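Local structure of probable glutathione reductase (Sinorhizobium meliloti, 4DNA) at residues Asn161-Leu166 and Gln259-Leu264; Ser77-Ala82 and Pro167-Ser172; Arg244-Ala247 and Gly253-Val256; Glu184-Phe189 and Ala219-Lys224. The protein probably catalyses the NADPH-dependent reduction of glutathione disulfide to glutathione, working as a homodimeric flavoprotein with one FAD bound to each subunit. All blocks are in the same frame, centred on the assembly; numbering follows the deposited sequence.

Contact 1: Asn161-Leu166 and Gln259-Leu264; sequences NEAFDL and QVMLAL
L166 lies against Q259 where the turn after helix 160-163 meets strand 259-262, an outermost strand of the parallel sheet in the Rossmann-type NAD(P)-binding domain. The chain leaves the helix through a type I beta turn from A163 to L166, which brings L166 back toward the strand. Its methyl CD2 lies 3.7 Å from Q259 OE1, so one branch of the leucine rests against the carboxamide while the two side chains run past each other in opposite senses. The glutamine reaches this position by bending at chi2 (-80°). No hydrogen bond joins the pair; the methyl packs on the carboxamide, whose polar atoms need not be buried as deeply as the leucine.

Farther along the strand M261 sends out its chain with CG anti to the backbone N (chi1 -172°), and its CE methyl faces A163 CB. The modelled separation there is doubtful in detail, but it sets a long unbranched side chain, here with selenium in place of sulfur, beside a small alanine in a buried place that both share with the F185 ring. The M261 side chain also lies about 7 Å from bound FAD and about 5 Å from the side chain of I181, part of the predicted NAD(+) site. A parallel Rossmann-type sheet, here with strand 259-262 outermost, is typical of the NAD(P)-binding domain of this family.

Contact 2: Ser77-Ala82 and Pro167-Ser172; sequences SRFDWA and PALPES
W81 and L169 form an aromatic-aliphatic packing contact between the first turn of the long helix 81-106 and the loop leading into strand 172-176, the first strand of the NAD(P)-binding domain. The leucine lies over one face of the indole. Its CD1 methyl is 3.5 Å from W81 CE3 and stands above the ring plane, offset toward the rim. Nearer the backbone, L169 CB makes an off-centre CH-pi contact 4.3 Å from the centroid of the five-membered ring, 28° off its normal. L169 N lies over a face of the indole as well, and the A168 carbonyl carbon comes within 3.9 Å of W81 CD1. With CG anti to the backbone N (chi1 177°), the tryptophan reaches across to the loop, where its NE1 donates to L166 O; the buried polar end of the indole is thus paired.

F79 adds a lighter touch. L169 CD2 sits at its ring edge, 4.5 Å from F79 CD2, while the phenyl and indole meet edge to edge, F79 CE2 lying 4.0 Å from W81 CE3. F79 also meets W72 of the second subunit, and R78 and F79 pair in antiparallel fashion with a strand of that chain, which places this contact beside the dimer interface. Between F79 and W81, D80 occupies the N-cap, a place aspartate suits because its carboxylate caps a backbone N of the helix's first turn.

No hydrogen bond joins the two segments themselves, so dispersion and weak CH-pi attraction hold them; the bond to L166 O helps to fix the indole's orientation.

Contact 3: Arg244-Ala247 and Gly253-Val256; sequences RRVA and GEIV
V246 faces V256 and A247 faces I255 across a beta hairpin, two strands of a three-stranded antiparallel sheet in which strand 245-249 lies in the middle. Such a meander, inserted before the last parallel strand, is a known feature of the NAD(P)-binding domain in this family.

Backbone bonds fix the register. A247 and I255 are a hydrogen-bonded pair: A247 N donates to I255 O at 2.9 Å, and I255 N returns a bond to A247 O at 2.8 Å. V246 and V256 make the neighbouring non-hydrogen-bonded pair. CA-H...O contacts supplement these, V256 CA to R245 O and E254 CA to A247 O, each at 3.2 Å.

Apolar contacts line the face bearing the two valines, beta-branched residues well suited to extended chain. Their CG2 methyls meet at 4.1 Å, and V246 CG1 lies 4.0 Å from E254 CB, the diagonal neighbour. At the start of the hairpin's second arm G253 has a positive phi (58°), a conformation that glycine adopts easily.

Charge enters just before strand 245-249. R244 gives its aliphatic stem to V256, the two crossing at about a right angle, while its NH2 forms salt bridges with D258 and E171. V256 holds CG1 anti to its own nitrogen (chi1 -168°), which leaves that methyl 4.0 Å from R244 CB and 3.5 Å from R245 O.

Contact 4: Glu184-Phe189 and Ala219-Lys224; sequences EFANIF and AAMEEK
A186 and N187 of helix 180-191 pack against M221 of helix 211-223 and K224 just after it, and the tight part gathers round M221, a selenomethionine. Its chain bends at chi3 (90°), bringing the CE methyl 3.8 Å from A186 CB and 3.4 Å from N187 ND2, while SE lies 3.6 Å from the same ND2. Alanine leaves room for that methyl, and a long, unbranched, flexible chain can curl into the interface; selenium here replaces the sulfur of methionine. The amide of N187 is buried, and both its ends are used: ND2 donates to V183 O one turn back in its own helix, and OD1 accepts from K224 NZ at 2.8 Å. That bond runs nearly along the C=O axis, the angle at oxygen being 162°.

K224 has left the helical path. Its stem, extended beyond CG, meets N187 at about a right angle, and its ammonium gives a second bond to Q348 O in a nearby loop.

The other side is loose: A219, E222 and E223 are exposed and turned from this interface, where the charged glutamates are readily solvated and the small alanine exposes little apolar surface. On the inner side, A186 rests on I175 and T196 and M221 on L198, residues of the parallel strands. Neighbouring helices packed together over the central strands are typical of the Rossmann-type fold, here of the domain predicted to bind the pyridine nucleotide.

In the fold
Contacts 1 and 4 are buried and share the F185 ring, which touches A163 and M261 while belonging to helix 180-191; contact 1 joins helix 160-163 and its turn to the outermost strand 259-262, while contact 4 joins two helices lying on the same sheet. Contact 2 is partly buried at the side facing the second subunit, yet its W81 is tied to L166 of contact 1 and touches F189 of contact 4. Contact 3 lies at the surface; E171 of contact 2 reaches its R244 through a salt bridge. The chemistry follows the place: dispersion in contacts 1 and 2, one amide-lysine bond amid packing in contact 4, and paired backbone hydrogen bonds in contact 3.

Contact 1: Asn161-Leu166 and Gln259-Leu264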
# COMPACT_ATOMS: atom_id res chain seq x y z
N ASN A 161 -10.76 -12.55 23.75
CA ASN A 161 -12.15 -12.28 24.04
C ASN A 161 -12.24 -11.08 24.97
O ASN A 161 -12.97 -10.14 24.68
CB ASN A 161 -12.83 -13.49 24.64
CG ASN A 161 -13.26 -14.50 23.59
OD1 ASN A 161 -13.49 -14.14 22.44
ND2 ASN A 161 -13.38 -15.76 23.98
N GLU A 162 -11.46 -11.08 26.05
CA GLU A 162 -11.54 -10.00 27.05
C GLU A 162 -10.64 -8.84 26.74
O GLU A 162 -10.75 -7.79 27.39
CB GLU A 162 -11.19 -10.49 28.45
CG GLU A 162 -12.11 -11.55 28.98
CD GLU A 162 -11.72 -12.90 28.48
OE1 GLU A 162 -10.52 -13.23 28.58
OE2 GLU A 162 -12.61 -13.61 27.96
N ALA A 163 -9.74 -9.00 25.79
CA ALA A 163 -8.72 -7.99 25.58
C ALA A 163 -9.35 -6.70 25.08
O ALA A 163 -9.10 -5.62 25.62
CB ALA A 163 -7.67 -8.48 24.60
N PHE A 164 -10.21 -6.83 24.08
CA PHE A 164 -10.85 -5.66 23.50
C PHE A 164 -11.70 -4.90 24.51
O PHE A 164 -11.87 -3.68 24.39
CB PHE A 164 -11.71 -6.05 22.31
CG PHE A 164 -10.94 -6.66 21.19
CD1 PHE A 164 -10.07 -5.88 20.42
CD2 PHE A 164 -11.07 -8.00 20.90
CE1 PHE A 164 -9.34 -6.44 19.38
CE2 PHE A 164 -10.34 -8.57 19.86
CZ PHE A 164 -9.49 -7.78 19.09
N ASP A 165 -12.21 -5.62 25.51
CA ASP A 165 -13.22 -5.06 26.40
C ASP A 165 -12.81 -4.97 27.87
O ASP A 165 -13.67 -4.93 28.74
CB ASP A 165 -14.53 -5.86 26.31
CG ASP A 165 -15.24 -5.68 24.98
OD1 ASP A 165 -15.25 -4.55 24.44
OD2 ASP A 165 -15.81 -6.67 24.49
N LEU A 166 -11.51 -4.92 28.15
CA LEU A 166 -11.09 -4.73 29.53
C LEU A 166 -11.80 -3.50 30.11
O LEU A 166 -11.93 -2.49 29.42
CB LEU A 166 -9.57 -4.57 29.64
CG LEU A 166 -8.73 -5.80 29.32
CD1 LEU A 166 -7.28 -5.41 29.14
CD2 LEU A 166 -8.87 -6.82 30.43
N GLN A 259 -2.31 -7.11 33.76
CA GLN A 259 -3.01 -8.23 33.10
C GLN A 259 -2.00 -9.21 32.53
O GLN A 259 -0.87 -8.83 32.16
CB GLN A 259 -3.93 -7.73 31.99
CG GLN A 259 -4.95 -6.68 32.42
CD GLN A 259 -6.17 -7.27 33.10
OE1 GLN A 259 -6.59 -8.39 32.82
NE2 GLN A 259 -6.75 -6.51 34.01
N VAL A 260 -2.40 -10.49 32.49
CA VAL A 260 -1.62 -11.54 31.84
C VAL A 260 -2.46 -12.19 30.74
O VAL A 260 -3.42 -12.89 31.03
CB VAL A 260 -1.13 -12.62 32.83
CG1 VAL A 260 -0.39 -13.72 32.09
CG2 VAL A 260 -0.24 -12.00 33.89
N MSE A 261 -2.09 -11.95 29.50
CA MSE A 261 -2.83 -12.47 28.37
C MSE A 261 -2.21 -13.73 27.88
O MSE A 261 -1.00 -13.79 27.61
CB MSE A 261 -2.79 -11.45 27.25
CG MSE A 261 -3.72 -11.86 26.12
SE MSE A 261 -3.70 -10.37 24.85
CE MSE A 261 -5.53 -10.49 24.14
N LEU A 262 -3.06 -14.75 27.73
CA LEU A 262 -2.69 -15.97 27.03
C LEU A 262 -3.13 -15.92 25.58
O LEU A 262 -4.33 -15.93 25.28
CB LEU A 262 -3.31 -17.18 27.70
CG LEU A 262 -2.98 -17.32 29.17
CD1 LEU A 262 -3.85 -18.44 29.70
CD2 LEU A 262 -1.49 -17.60 29.38
N ALA A 263 -2.15 -15.85 24.68
CA ALA A 263 -2.40 -15.80 23.25
C ALA A 263 -1.70 -16.96 22.57
O ALA A 263 -0.99 -16.75 21.58
CB ALA A 263 -1.93 -14.48 22.68
N LEU A 264 -1.87 -18.17 23.09
CA LEU A 264 -1.22 -19.35 22.51
C LEU A 264 -2.23 -20.36 21.97
O LEU A 264 -2.58 -21.33 22.65
CB LEU A 264 -0.29 -20.03 23.52
CG LEU A 264 0.15 -19.26 24.75
CD1 LEU A 264 -0.84 -19.48 25.88
CD2 LEU A 264 1.54 -19.72 25.17

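Contact 2: Ser77-Ala82 and Pro167-Ser172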
# COMPACT_ATOMS: atom_id res chain seq x y z
N SER A 77 -0.98 14.93 24.13
CA SER A 77 -2.23 14.31 23.77
C SER A 77 -2.47 13.17 24.73
O SER A 77 -1.52 12.58 25.25
CB SER A 77 -2.14 13.79 22.35
OG SER A 77 -0.83 13.30 22.12
N ARG A 78 -3.73 12.87 24.97
CA ARG A 78 -4.09 11.89 25.97
C ARG A 78 -5.07 10.89 25.41
O ARG A 78 -6.03 11.27 24.74
CB ARG A 78 -4.67 12.58 27.21
CG ARG A 78 -5.85 11.85 27.84
CD ARG A 78 -6.39 12.58 29.06
NE ARG A 78 -7.85 12.64 29.01
CZ ARG A 78 -8.55 13.67 28.53
NH1 ARG A 78 -7.93 14.75 28.05
NH2 ARG A 78 -9.88 13.63 28.53
N PHE A 79 -4.82 9.62 25.71
CA PHE A 79 -5.66 8.53 25.24
C PHE A 79 -6.72 8.08 26.25
O PHE A 79 -6.42 7.82 27.41
CB PHE A 79 -4.80 7.35 24.82
CG PHE A 79 -5.58 6.13 24.42
CD1 PHE A 79 -6.22 6.07 23.18
CD2 PHE A 79 -5.70 5.05 25.30
CE1 PHE A 79 -6.95 4.95 22.83
CE2 PHE A 79 -6.43 3.93 24.94
CZ PHE A 79 -7.05 3.88 23.71
N ASP A 80 -7.96 7.93 25.77
CA ASP A 80 -9.09 7.51 26.58
C ASP A 80 -9.57 6.13 26.12
O ASP A 80 -10.35 6.01 25.18
CB ASP A 80 -10.20 8.55 26.40
CG ASP A 80 -11.29 8.46 27.44
OD1 ASP A 80 -11.80 7.34 27.71
OD2 ASP A 80 -11.65 9.53 27.96
N TRP A 81 -9.12 5.08 26.78
CA TRP A 81 -9.57 3.71 26.49
C TRP A 81 -11.07 3.54 26.39
O TRP A 81 -11.59 3.01 25.42
CB TRP A 81 -8.99 2.80 27.55
CG TRP A 81 -9.38 1.35 27.48
CD1 TRP A 81 -10.29 0.68 28.28
CD2 TRP A 81 -8.83 0.31 26.59
NE1 TRP A 81 -10.35 -0.66 27.95
CE2 TRP A 81 -9.50 -0.94 26.94
CE3 TRP A 81 -7.89 0.30 25.57
CZ2 TRP A 81 -9.22 -2.13 26.30
CZ3 TRP A 81 -7.62 -0.92 24.93
CH2 TRP A 81 -8.27 -2.10 25.28
N ALA A 82 -11.79 4.03 27.40
CA ALA A 82 -13.24 3.93 27.42
C ALA A 82 -13.88 4.49 26.15
O ALA A 82 -14.94 4.03 25.73
CB ALA A 82 -13.80 4.62 28.65
N PRO A 167 -12.29 -3.59 31.35
CA PRO A 167 -12.96 -2.45 31.97
C PRO A 167 -12.07 -1.22 32.17
O PRO A 167 -12.57 -0.10 32.30
CB PRO A 167 -13.43 -3.01 33.32
CG PRO A 167 -13.61 -4.47 33.06
CD PRO A 167 -12.47 -4.82 32.15
N ALA A 168 -10.76 -1.44 32.21
CA ALA A 168 -9.78 -0.35 32.27
C ALA A 168 -8.53 -0.75 31.51
O ALA A 168 -8.30 -1.94 31.25
CB ALA A 168 -9.44 0.01 33.70
N LEU A 169 -7.73 0.24 31.17
CA LEU A 169 -6.51 -0.01 30.45
C LEU A 169 -5.39 -0.37 31.43
O LEU A 169 -5.07 0.44 32.30
CB LEU A 169 -6.14 1.22 29.65
CG LEU A 169 -4.81 1.15 28.92
CD1 LEU A 169 -4.99 0.44 27.58
CD2 LEU A 169 -4.29 2.57 28.75
N PRO A 170 -4.80 -1.57 31.29
CA PRO A 170 -3.70 -1.94 32.19
C PRO A 170 -2.53 -0.98 32.03
O PRO A 170 -2.31 -0.44 30.94
CB PRO A 170 -3.30 -3.34 31.72
CG PRO A 170 -3.73 -3.39 30.30
CD PRO A 170 -4.99 -2.56 30.22
N GLU A 171 -1.83 -0.74 33.12
CA GLU A 171 -0.63 0.08 33.08
C GLU A 171 0.53 -0.83 32.68
O GLU A 171 1.53 -0.36 32.11
CB GLU A 171 -0.44 0.79 34.43
CG GLU A 171 1.00 0.95 34.92
CD GLU A 171 1.11 1.21 36.43
OE1 GLU A 171 0.25 0.71 37.22
OE2 GLU A 171 2.06 1.91 36.83
N SER A 172 0.39 -2.13 32.96
CA SER A 172 1.33 -3.14 32.46
C SER A 172 0.59 -4.40 32.01
O SER A 172 -0.42 -4.77 32.61
CB SER A 172 2.41 -3.48 33.51
OG SER A 172 1.83 -3.80 34.76

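Contact 3: Arg244-Ala247 and Gly253-Val256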
# COMPACT_ATOMS: atom_id res chain seq x y z
N ARG A 244 -3.11 -6.98 41.15
CA ARG A 244 -2.15 -7.24 40.09
C ARG A 244 -1.76 -8.71 40.01
O ARG A 244 -1.95 -9.45 40.98
CB ARG A 244 -0.90 -6.37 40.27
CG ARG A 244 -0.98 -5.05 39.54
CD ARG A 244 0.34 -4.32 39.52
NE ARG A 244 0.42 -3.32 40.59
CZ ARG A 244 0.12 -2.04 40.43
NH1 ARG A 244 0.22 -1.21 41.46
NH2 ARG A 244 -0.28 -1.58 39.25
N ARG A 245 -1.23 -9.13 38.86
CA ARG A 245 -0.88 -10.53 38.63
C ARG A 245 0.61 -10.79 38.66
O ARG A 245 1.41 -10.12 38.00
CB ARG A 245 -1.46 -11.02 37.30
CG ARG A 245 -2.94 -11.35 37.36
CD ARG A 245 -3.82 -10.13 37.14
NE ARG A 245 -5.21 -10.54 36.94
CZ ARG A 245 -6.12 -10.64 37.91
NH1 ARG A 245 -7.34 -11.04 37.62
NH2 ARG A 245 -5.81 -10.34 39.17
N VAL A 246 0.98 -11.78 39.47
CA VAL A 246 2.35 -12.22 39.56
C VAL A 246 2.47 -13.51 38.77
O VAL A 246 1.75 -14.47 39.04
CB VAL A 246 2.78 -12.45 41.01
CG1 VAL A 246 4.27 -12.73 41.09
CG2 VAL A 246 2.42 -11.25 41.87
N ALA A 247 3.36 -13.51 37.78
CA ALA A 247 3.58 -14.67 36.94
C ALA A 247 4.96 -15.24 37.18
O ALA A 247 5.95 -14.50 37.22
CB ALA A 247 3.43 -14.29 35.49
N GLY A 253 12.56 -15.30 36.48
CA GLY A 253 11.95 -15.08 37.81
C GLY A 253 10.46 -14.78 37.76
O GLY A 253 9.73 -15.31 36.91
N GLU A 254 9.99 -13.91 38.66
CA GLU A 254 8.57 -13.55 38.70
C GLU A 254 8.27 -12.13 38.23
O GLU A 254 8.86 -11.17 38.71
CB GLU A 254 7.95 -13.83 40.08
CG GLU A 254 8.65 -13.20 41.28
CD GLU A 254 8.22 -13.81 42.60
OE1 GLU A 254 7.45 -14.79 42.58
OE2 GLU A 254 8.67 -13.33 43.66
N ILE A 255 7.34 -12.02 37.28
CA ILE A 255 7.00 -10.74 36.66
C ILE A 255 5.62 -10.31 37.09
O ILE A 255 4.64 -11.08 36.97
CB ILE A 255 7.03 -10.79 35.11
CG1 ILE A 255 7.96 -11.90 34.60
CG2 ILE A 255 7.44 -9.44 34.53
CD1 ILE A 255 8.27 -11.81 33.12
N VAL A 256 5.52 -9.07 37.58
CA VAL A 256 4.22 -8.56 37.99
C VAL A 256 3.65 -7.68 36.89
O VAL A 256 4.37 -6.85 36.33
CB VAL A 256 4.29 -7.78 39.32
CG1 VAL A 256 2.88 -7.53 39.85
CG2 VAL A 256 5.09 -8.55 40.37

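Contact 4: Glu184-Phe189 and Ala219-Lys224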
# COMPACT_ATOMS: atom_id res chain seq x y z
N GLU A 184 0.49 -8.82 17.53
CA GLU A 184 -0.45 -7.73 17.26
C GLU A 184 -0.85 -7.01 18.55
O GLU A 184 -0.65 -5.80 18.69
CB GLU A 184 -1.68 -8.25 16.54
CG GLU A 184 -1.43 -8.70 15.10
CD GLU A 184 -2.69 -9.11 14.36
OE1 GLU A 184 -3.69 -9.58 15.00
OE2 GLU A 184 -2.68 -8.97 13.11
N PHE A 185 -1.40 -7.75 19.50
CA PHE A 185 -1.79 -7.16 20.76
C PHE A 185 -0.66 -6.44 21.48
O PHE A 185 -0.83 -5.31 21.92
CB PHE A 185 -2.44 -8.20 21.65
CG PHE A 185 -3.91 -8.32 21.42
CD1 PHE A 185 -4.78 -7.36 21.92
CD2 PHE A 185 -4.42 -9.35 20.65
CE1 PHE A 185 -6.14 -7.44 21.68
CE2 PHE A 185 -5.79 -9.44 20.41
CZ PHE A 185 -6.65 -8.48 20.94
N ALA A 186 0.50 -7.09 21.57
CA ALA A 186 1.66 -6.47 22.18
C ALA A 186 1.94 -5.13 21.55
O ALA A 186 2.23 -4.16 22.24
CB ALA A 186 2.87 -7.37 22.05
N ASN A 187 1.85 -5.08 20.23
CA ASN A 187 2.01 -3.81 19.55
C ASN A 187 0.87 -2.83 19.82
O ASN A 187 1.11 -1.63 19.99
CB ASN A 187 2.24 -4.02 18.06
CG ASN A 187 3.66 -4.41 17.76
OD1 ASN A 187 4.54 -3.55 17.69
ND2 ASN A 187 3.92 -5.70 17.61
N ILE A 188 -0.37 -3.33 19.87
CA ILE A 188 -1.50 -2.47 20.15
C ILE A 188 -1.29 -1.84 21.53
O ILE A 188 -1.23 -0.62 21.66
CB ILE A 188 -2.86 -3.20 20.02
CG1 ILE A 188 -3.22 -3.43 18.55
CG2 ILE A 188 -3.98 -2.39 20.65
CD1 ILE A 188 -4.16 -4.58 18.31
N PHE A 189 -1.14 -2.68 22.55
CA PHE A 189 -0.98 -2.17 23.90
C PHE A 189 0.21 -1.25 24.05
O PHE A 189 0.10 -0.20 24.68
CB PHE A 189 -0.96 -3.30 24.94
CG PHE A 189 -2.30 -3.92 25.16
CD1 PHE A 189 -3.41 -3.13 25.44
CD2 PHE A 189 -2.47 -5.30 25.09
CE1 PHE A 189 -4.67 -3.68 25.64
CE2 PHE A 189 -3.72 -5.86 25.29
CZ PHE A 189 -4.82 -5.06 25.56
N ALA A 219 13.61 -7.24 16.31
CA ALA A 219 14.49 -6.09 16.48
C ALA A 219 13.70 -4.80 16.73
O ALA A 219 13.92 -4.14 17.73
CB ALA A 219 15.44 -5.95 15.29
N ALA A 220 12.76 -4.48 15.83
CA ALA A 220 12.00 -3.23 15.90
C ALA A 220 11.18 -3.12 17.17
O ALA A 220 11.05 -2.03 17.75
CB ALA A 220 11.10 -3.09 14.69
N MSE A 221 10.63 -4.25 17.61
CA MSE A 221 9.84 -4.34 18.83
C MSE A 221 10.65 -4.01 20.05
O MSE A 221 10.26 -3.13 20.82
CB MSE A 221 9.18 -5.71 18.94
CG MSE A 221 7.84 -5.67 18.20
SE MSE A 221 6.99 -7.45 18.12
CE MSE A 221 5.91 -7.43 19.77
N GLU A 222 11.78 -4.69 20.25
CA GLU A 222 12.54 -4.44 21.48
C GLU A 222 13.33 -3.14 21.44
O GLU A 222 13.57 -2.51 22.47
CB GLU A 222 13.37 -5.66 21.92
CG GLU A 222 14.60 -6.00 21.11
CD GLU A 222 15.37 -7.16 21.74
OE1 GLU A 222 14.80 -7.83 22.64
OE2 GLU A 222 16.54 -7.40 21.36
N GLU A 223 13.68 -2.71 20.23
CA GLU A 223 14.24 -1.38 19.98
C GLU A 223 13.30 -0.29 20.49
O GLU A 223 13.76 0.73 20.97
CB GLU A 223 14.48 -1.19 18.47
CG GLU A 223 15.72 -0.40 18.09
CD GLU A 223 15.54 1.11 18.21
OE1 GLU A 223 14.40 1.61 18.03
OE2 GLU A 223 16.56 1.81 18.48
N LYS A 224 11.99 -0.52 20.40
CA LYS A 224 11.02 0.51 20.79
C LYS A 224 10.48 0.37 22.21
O LYS A 224 9.58 1.11 22.61
CB LYS A 224 9.89 0.68 19.75
CG LYS A 224 8.81 -0.37 19.74
CD LYS A 224 7.83 -0.11 18.60
CE LYS A 224 7.06 -1.37 18.24
NZ LYS A 224 5.83 -1.12 17.42